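Local coordinates for bifunctional GH43-CE protein (PDB 6MLY) that probably acts as a xylan 1,4-beta-xylosidase, with a family 43 glycoside hydrolase domain joined to a carbohydrate esterase domain in one chain, at residues L36-H50 with T90-Y102. Sequence-based numbering, arbitrary orientation.
Sequences LRVGDTYYMSSTTMH and TYGRGSWASCLRY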
loop_
_atom_site.group_PDB
_atom_site.type_symbol
_atom_site.label_atom_id
_atom_site.label_comp_id
_atom_site.label_asym_id
_atom_site.label_seq_id
_atom_site.Cartn_x
_atom_site.Cartn_y
_atom_site.Cartn_z
ATOM N N LEU A 36 -3.892 -4.373 32.627
ATOM C CA LEU A 36 -3.706 -4.643 34.034
ATOM C C LEU A 36 -2.696 -5.780 34.208
ATOM O O LEU A 36 -2.356 -6.492 33.245
ATOM C CB LEU A 36 -5.050 -4.959 34.708
ATOM C CG LEU A 36 -5.855 -6.136 34.156
ATOM C CD1 LEU A 36 -5.232 -7.473 34.528
ATOM C CD2 LEU A 36 -7.284 -6.081 34.661
ATOM N N ARG A 37 -2.221 -5.897 35.454
ATOM C CA ARG A 37 -1.316 -6.929 35.902
ATOM C C ARG A 37 -2.061 -7.824 36.892
ATOM O O ARG A 37 -2.952 -7.364 37.586
ATOM C CB ARG A 37 -0.091 -6.295 36.564
ATOM C CG ARG A 37 0.948 -7.298 37.042
ATOM C CD ARG A 37 2.285 -6.644 37.337
ATOM N NE ARG A 37 2.243 -5.853 38.553
ATOM C CZ ARG A 37 2.210 -6.378 39.772
ATOM N NH1 ARG A 37 2.294 -7.690 39.919
ATOM N NH2 ARG A 37 2.082 -5.599 40.833
ATOM N N VAL A 38 -1.696 -9.106 36.922
ATOM C CA VAL A 38 -2.177 -10.042 37.922
ATOM C C VAL A 38 -1.037 -11.026 38.196
ATOM O O VAL A 38 -0.899 -12.041 37.515
ATOM C CB VAL A 38 -3.461 -10.779 37.479
ATOM C CG1 VAL A 38 -4.070 -11.572 38.629
ATOM C CG2 VAL A 38 -4.496 -9.845 36.872
ATOM N N GLY A 39 -0.207 -10.688 39.180
ATOM C CA GLY A 39 0.938 -11.483 39.526
ATOM C C GLY A 39 2.087 -11.181 38.593
ATOM O O GLY A 39 2.575 -10.051 38.568
ATOM N N ASP A 40 2.475 -12.199 37.813
ATOM C CA ASP A 40 3.581 -12.162 36.853
ATOM C C ASP A 40 3.040 -11.939 35.432
ATOM O O ASP A 40 3.825 -11.715 34.500
ATOM C CB ASP A 40 4.406 -13.452 36.932
ATOM C CG ASP A 40 5.268 -13.563 38.184
ATOM O OD1 ASP A 40 5.046 -14.511 38.983
ATOM O OD2 ASP A 40 6.161 -12.703 38.359
ATOM N N THR A 41 1.711 -11.994 35.274
ATOM C CA THR A 41 1.038 -11.875 33.978
ATOM C C THR A 41 0.576 -10.434 33.745
ATOM O O THR A 41 0.307 -9.707 34.690
ATOM C CB THR A 41 -0.182 -12.798 33.912
ATOM O OG1 THR A 41 0.208 -14.087 34.383
ATOM C CG2 THR A 41 -0.769 -12.904 32.524
ATOM N N TYR A 42 0.486 -10.042 32.470
ATOM C CA TYR A 42 -0.144 -8.793 32.052
ATOM C C TYR A 42 -1.307 -9.127 31.114
ATOM O O TYR A 42 -1.244 -10.095 30.368
ATOM C CB TYR A 42 0.861 -7.873 31.357
ATOM C CG TYR A 42 1.999 -7.392 32.221
ATOM C CD1 TYR A 42 3.205 -8.073 32.255
ATOM C CD2 TYR A 42 1.881 -6.245 32.994
ATOM C CE1 TYR A 42 4.260 -7.636 33.042
ATOM C CE2 TYR A 42 2.926 -5.795 33.786
ATOM C CZ TYR A 42 4.119 -6.496 33.815
ATOM O OH TYR A 42 5.163 -6.066 34.580
ATOM N N TYR A 43 -2.373 -8.326 31.172
ATOM C CA TYR A 43 -3.528 -8.510 30.311
ATOM C C TYR A 43 -3.967 -7.159 29.755
ATOM O O TYR A 43 -3.723 -6.122 30.355
ATOM C CB TYR A 43 -4.678 -9.177 31.065
ATOM C CG TYR A 43 -4.499 -10.655 31.291
ATOM C CD1 TYR A 43 -4.540 -11.544 30.228
ATOM C CD2 TYR A 43 -4.306 -11.166 32.564
ATOM C CE1 TYR A 43 -4.385 -12.907 30.424
ATOM C CE2 TYR A 43 -4.150 -12.526 32.778
ATOM C CZ TYR A 43 -4.187 -13.398 31.704
ATOM O OH TYR A 43 -4.030 -14.738 31.906
ATOM N N MET A 44 -4.637 -7.206 28.602
ATOM C CA MET A 44 -4.971 -6.015 27.848
ATOM C C MET A 44 -6.131 -6.318 26.891
ATOM O O MET A 44 -6.015 -7.188 26.029
ATOM C CB MET A 44 -3.752 -5.532 27.053
ATOM C CG MET A 44 -4.082 -4.512 25.981
ATOM S SD MET A 44 -2.984 -4.646 24.557
ATOM C CE MET A 44 -4.197 -4.633 23.240
ATOM N N SER A 45 -7.242 -5.589 27.077
ATOM C CA SER A 45 -8.356 -5.539 26.129
ATOM C C SER A 45 -8.062 -4.461 25.079
ATOM O O SER A 45 -7.070 -3.739 25.177
ATOM C CB SER A 45 -9.670 -5.299 26.843
ATOM O OG SER A 45 -9.721 -3.990 27.388
ATOM N N SER A 46 -8.932 -4.358 24.073
ATOM C CA SER A 46 -8.602 -3.620 22.853
ATOM C C SER A 46 -9.865 -3.331 22.034
ATOM O O SER A 46 -10.923 -3.909 22.281
ATOM C CB SER A 46 -7.596 -4.401 22.055
ATOM O OG SER A 46 -6.841 -3.545 21.222
ATOM N N THR A 47 -9.735 -2.419 21.066
ATOM C CA THR A 47 -10.817 -2.053 20.147
ATOM C C THR A 47 -10.516 -2.604 18.745
ATOM O O THR A 47 -9.400 -2.450 18.229
ATOM C CB THR A 47 -11.018 -0.533 20.107
ATOM O OG1 THR A 47 -11.329 -0.052 21.415
ATOM C CG2 THR A 47 -12.128 -0.113 19.171
ATOM N N THR A 48 -11.523 -3.274 18.160
ATOM C CA THR A 48 -11.543 -3.689 16.753
ATOM C C THR A 48 -12.853 -3.258 16.078
ATOM O O THR A 48 -13.095 -3.630 14.928
ATOM C CB THR A 48 -11.381 -5.206 16.611
ATOM O OG1 THR A 48 -12.497 -5.834 17.248
ATOM C CG2 THR A 48 -10.076 -5.704 17.191
ATOM N N MET A 49 -13.679 -2.482 16.791
ATOM C CA MET A 49 -14.882 -1.857 16.250
ATOM C C MET A 49 -15.773 -2.922 15.593
ATOM O O MET A 49 -16.350 -3.765 16.289
ATOM C CB MET A 49 -14.504 -0.759 15.245
ATOM C CG MET A 49 -13.873 0.453 15.897
ATOM S SD MET A 49 -12.823 1.395 14.765
ATOM C CE MET A 49 -11.956 2.439 15.936
ATOM N N HIS A 50 -15.811 -2.922 14.253
ATOM C CA HIS A 50 -16.827 -3.622 13.469
ATOM C C HIS A 50 -16.380 -5.046 13.115
ATOM O O HIS A 50 -17.085 -5.733 12.386
ATOM C CB HIS A 50 -17.159 -2.825 12.202
ATOM C CG HIS A 50 -15.956 -2.529 11.372
ATOM N ND1 HIS A 50 -15.350 -1.294 11.379
ATOM C CD2 HIS A 50 -15.212 -3.316 10.570
ATOM C CE1 HIS A 50 -14.299 -1.319 10.596
ATOM N NE2 HIS A 50 -14.192 -2.548 10.083
ATOM N N THR A 90 -21.542 -0.579 9.668
ATOM C CA THR A 90 -21.205 0.134 10.888
ATOM C C THR A 90 -19.677 0.248 10.969
ATOM O O THR A 90 -19.093 0.197 12.051
ATOM C CB THR A 90 -21.889 -0.512 12.106
ATOM O OG1 THR A 90 -21.884 0.425 13.184
ATOM C CG2 THR A 90 -21.243 -1.808 12.551
ATOM N N TYR A 91 -19.040 0.435 9.810
ATOM C CA TYR A 91 -17.611 0.693 9.742
ATOM C C TYR A 91 -17.285 1.893 10.641
ATOM O O TYR A 91 -18.035 2.872 10.673
ATOM C CB TYR A 91 -17.161 0.976 8.305
ATOM C CG TYR A 91 -17.098 -0.214 7.380
ATOM C CD1 TYR A 91 -16.060 -1.131 7.454
ATOM C CD2 TYR A 91 -18.052 -0.402 6.391
ATOM C CE1 TYR A 91 -15.986 -2.213 6.588
ATOM C CE2 TYR A 91 -17.991 -1.474 5.515
ATOM C CZ TYR A 91 -16.953 -2.384 5.611
ATOM O OH TYR A 91 -16.890 -3.443 4.753
ATOM N N GLY A 92 -16.181 1.791 11.386
ATOM C CA GLY A 92 -15.719 2.853 12.270
ATOM C C GLY A 92 -16.372 2.807 13.643
ATOM O O GLY A 92 -15.806 3.323 14.600
ATOM N N ARG A 93 -17.559 2.196 13.735
ATOM C CA ARG A 93 -18.359 2.192 14.959
ATOM C C ARG A 93 -18.140 0.854 15.689
ATOM O O ARG A 93 -17.012 0.530 16.036
ATOM C CB ARG A 93 -19.811 2.523 14.598
ATOM C CG ARG A 93 -20.026 3.957 14.135
ATOM C CD ARG A 93 -21.349 4.113 13.412
ATOM N NE ARG A 93 -21.864 5.477 13.442
ATOM C CZ ARG A 93 -22.619 6.024 12.490
ATOM N NH1 ARG A 93 -22.786 5.405 11.331
ATOM N NH2 ARG A 93 -23.200 7.193 12.699
ATOM N N GLY A 94 -19.205 0.079 15.929
ATOM C CA GLY A 94 -19.094 -1.193 16.647
ATOM C C GLY A 94 -18.557 -1.013 18.059
ATOM O O GLY A 94 -18.688 0.069 18.656
ATOM N N SER A 95 -17.933 -2.075 18.581
ATOM C CA SER A 95 -17.408 -2.097 19.936
ATOM C C SER A 95 -16.182 -1.183 20.043
ATOM O O SER A 95 -15.180 -1.412 19.393
ATOM C CB SER A 95 -17.091 -3.499 20.387
ATOM O OG SER A 95 -16.020 -4.056 19.647
ATOM N N TRP A 96 -16.285 -0.177 20.917
ATOM C CA TRP A 96 -15.279 0.872 21.104
ATOM C C TRP A 96 -14.453 0.603 22.378
ATOM O O TRP A 96 -14.345 -0.553 22.821
ATOM C CB TRP A 96 -15.988 2.239 21.090
ATOM C CG TRP A 96 -16.032 2.856 19.725
ATOM C CD1 TRP A 96 -15.914 2.197 18.539
ATOM C CD2 TRP A 96 -16.198 4.247 19.395
ATOM N NE1 TRP A 96 -15.978 3.081 17.500
ATOM C CE2 TRP A 96 -16.159 4.344 17.989
ATOM C CE3 TRP A 96 -16.374 5.420 20.141
ATOM C CZ2 TRP A 96 -16.292 5.557 17.315
ATOM C CZ3 TRP A 96 -16.501 6.620 19.475
ATOM C CH2 TRP A 96 -16.462 6.686 18.081
ATOM N N ALA A 97 -13.823 1.659 22.919
ATOM C CA ALA A 97 -12.937 1.587 24.086
ATOM C C ALA A 97 -13.576 0.741 25.190
ATOM O O ALA A 97 -14.730 0.946 25.556
ATOM C CB ALA A 97 -12.620 2.974 24.588
ATOM N N SER A 98 -12.792 -0.214 25.700
ATOM C CA SER A 98 -13.216 -1.158 26.701
ATOM C C SER A 98 -12.495 -0.840 28.012
ATOM O O SER A 98 -11.545 -0.062 28.033
ATOM C CB SER A 98 -12.958 -2.582 26.256
ATOM O OG SER A 98 -11.572 -2.827 26.064
ATOM N N CYS A 99 -12.980 -1.462 29.090
ATOM C CA CYS A 99 -12.445 -1.319 30.429
ATOM C C CYS A 99 -12.165 -2.722 30.976
ATOM O O CYS A 99 -13.080 -3.545 31.036
ATOM C CB CYS A 99 -13.441 -0.571 31.307
ATOM S SG CYS A 99 -12.764 -0.038 32.899
ATOM N N LEU A 100 -10.901 -2.995 31.330
ATOM C CA LEU A 100 -10.482 -4.314 31.831
ATOM C C LEU A 100 -10.016 -4.191 33.289
ATOM O O LEU A 100 -9.105 -3.414 33.581
ATOM C CB LEU A 100 -9.364 -4.859 30.935
ATOM C CG LEU A 100 -8.719 -6.165 31.400
ATOM C CD1 LEU A 100 -9.738 -7.292 31.465
ATOM C CD2 LEU A 100 -7.554 -6.546 30.499
ATOM N N ARG A 101 -10.632 -4.987 34.174
ATOM C CA ARG A 101 -10.334 -4.995 35.625
ATOM C C ARG A 101 -10.233 -6.435 36.138
ATOM O O ARG A 101 -10.733 -7.365 35.499
ATOM C CB ARG A 101 -11.424 -4.294 36.441
ATOM C CG ARG A 101 -11.650 -2.836 36.077
ATOM C CD ARG A 101 -10.429 -1.974 36.345
ATOM N NE ARG A 101 -10.789 -0.552 36.270
ATOM C CZ ARG A 101 -9.876 0.498 36.163
ATOM N NH1 ARG A 101 -8.541 0.319 36.094
ATOM N NH2 ARG A 101 -10.339 1.695 36.397
ATOM N N TYR A 102 -9.592 -6.583 37.304
ATOM C CA TYR A 102 -9.521 -7.834 38.057
ATOM C C TYR A 102 -9.743 -7.539 39.534
ATOM O O TYR A 102 -8.963 -6.804 40.129
ATOM C CB TYR A 102 -8.151 -8.493 37.922
ATOM C CG TYR A 102 -7.915 -9.679 38.825
ATOM C CD1 TYR A 102 -7.254 -9.546 40.038
ATOM C CD2 TYR A 102 -8.319 -10.947 38.444
ATOM C CE1 TYR A 102 -7.011 -10.642 40.851
ATOM C CE2 TYR A 102 -8.089 -12.053 39.247
ATOM C CZ TYR A 102 -7.432 -11.900 40.453
ATOM O OH TYR A 102 -7.205 -12.998 41.225
#
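Ser-45 OG and Ser-98 OG meet in a hydrogen bond of 2.6 Å, and either could supply the proton. Both hydroxyls are buried beside Leu-109, where a small side chain with a polar tip satisfies its partner without pushing the two chains apart. Next along, Leu-100 turns CG away from its own backbone N and toward Leu-36, whose CD2 comes within 3.6 Å of that CG; the two side chains cross at about a right angle. CD2 of Leu-100 also rests against Tyr-43 CB, while Tyr-43 OH leads away from Leu-100 to a hydrogen bond with Glu-128. Toward solvent, Val-38 CG1 lies over the centre of one face of the Tyr-102 ring, a CH-pi contact 3.8 Å from the centroid. Strands 36-38 and 99-102 belong to two four-stranded sheets, successive blades of the five-bladed propeller characteristic of family 43, and these apolar branches fill the seam between them. Beyond the blades the segments draw together: Ser-95 N donates to Met-49 O at 3.3 Å, in a single antiparallel hydrogen-bonded pair. Gly-94 has a positive phi, and a side chain there would point at the backbone of Met-49. Met-49 lays CG 3.8 Å from Trp-96 CD1, with its sulfur oblique to the indole. Trp-96 NE1 donates in its ring plane to Gly-92 O (2.9 Å), which helps hold the ring's rotation. His-50, with chi1 at 55°, directs ND1 to Gly-92 N, which donates over 3.2 Å, somewhat tilted from the imidazole plane. Tyr-91 sets its edge against the imidazole face, the planes at 70°. Were this histidine an alanine, Gly-92 N would probably lose its acceptor and the Tyr-91 edge the ring face it abuts. Tyr-91 OH bonds Thr-364 O and Asn-335 ND2, tying this end to the concanavalin-like domain.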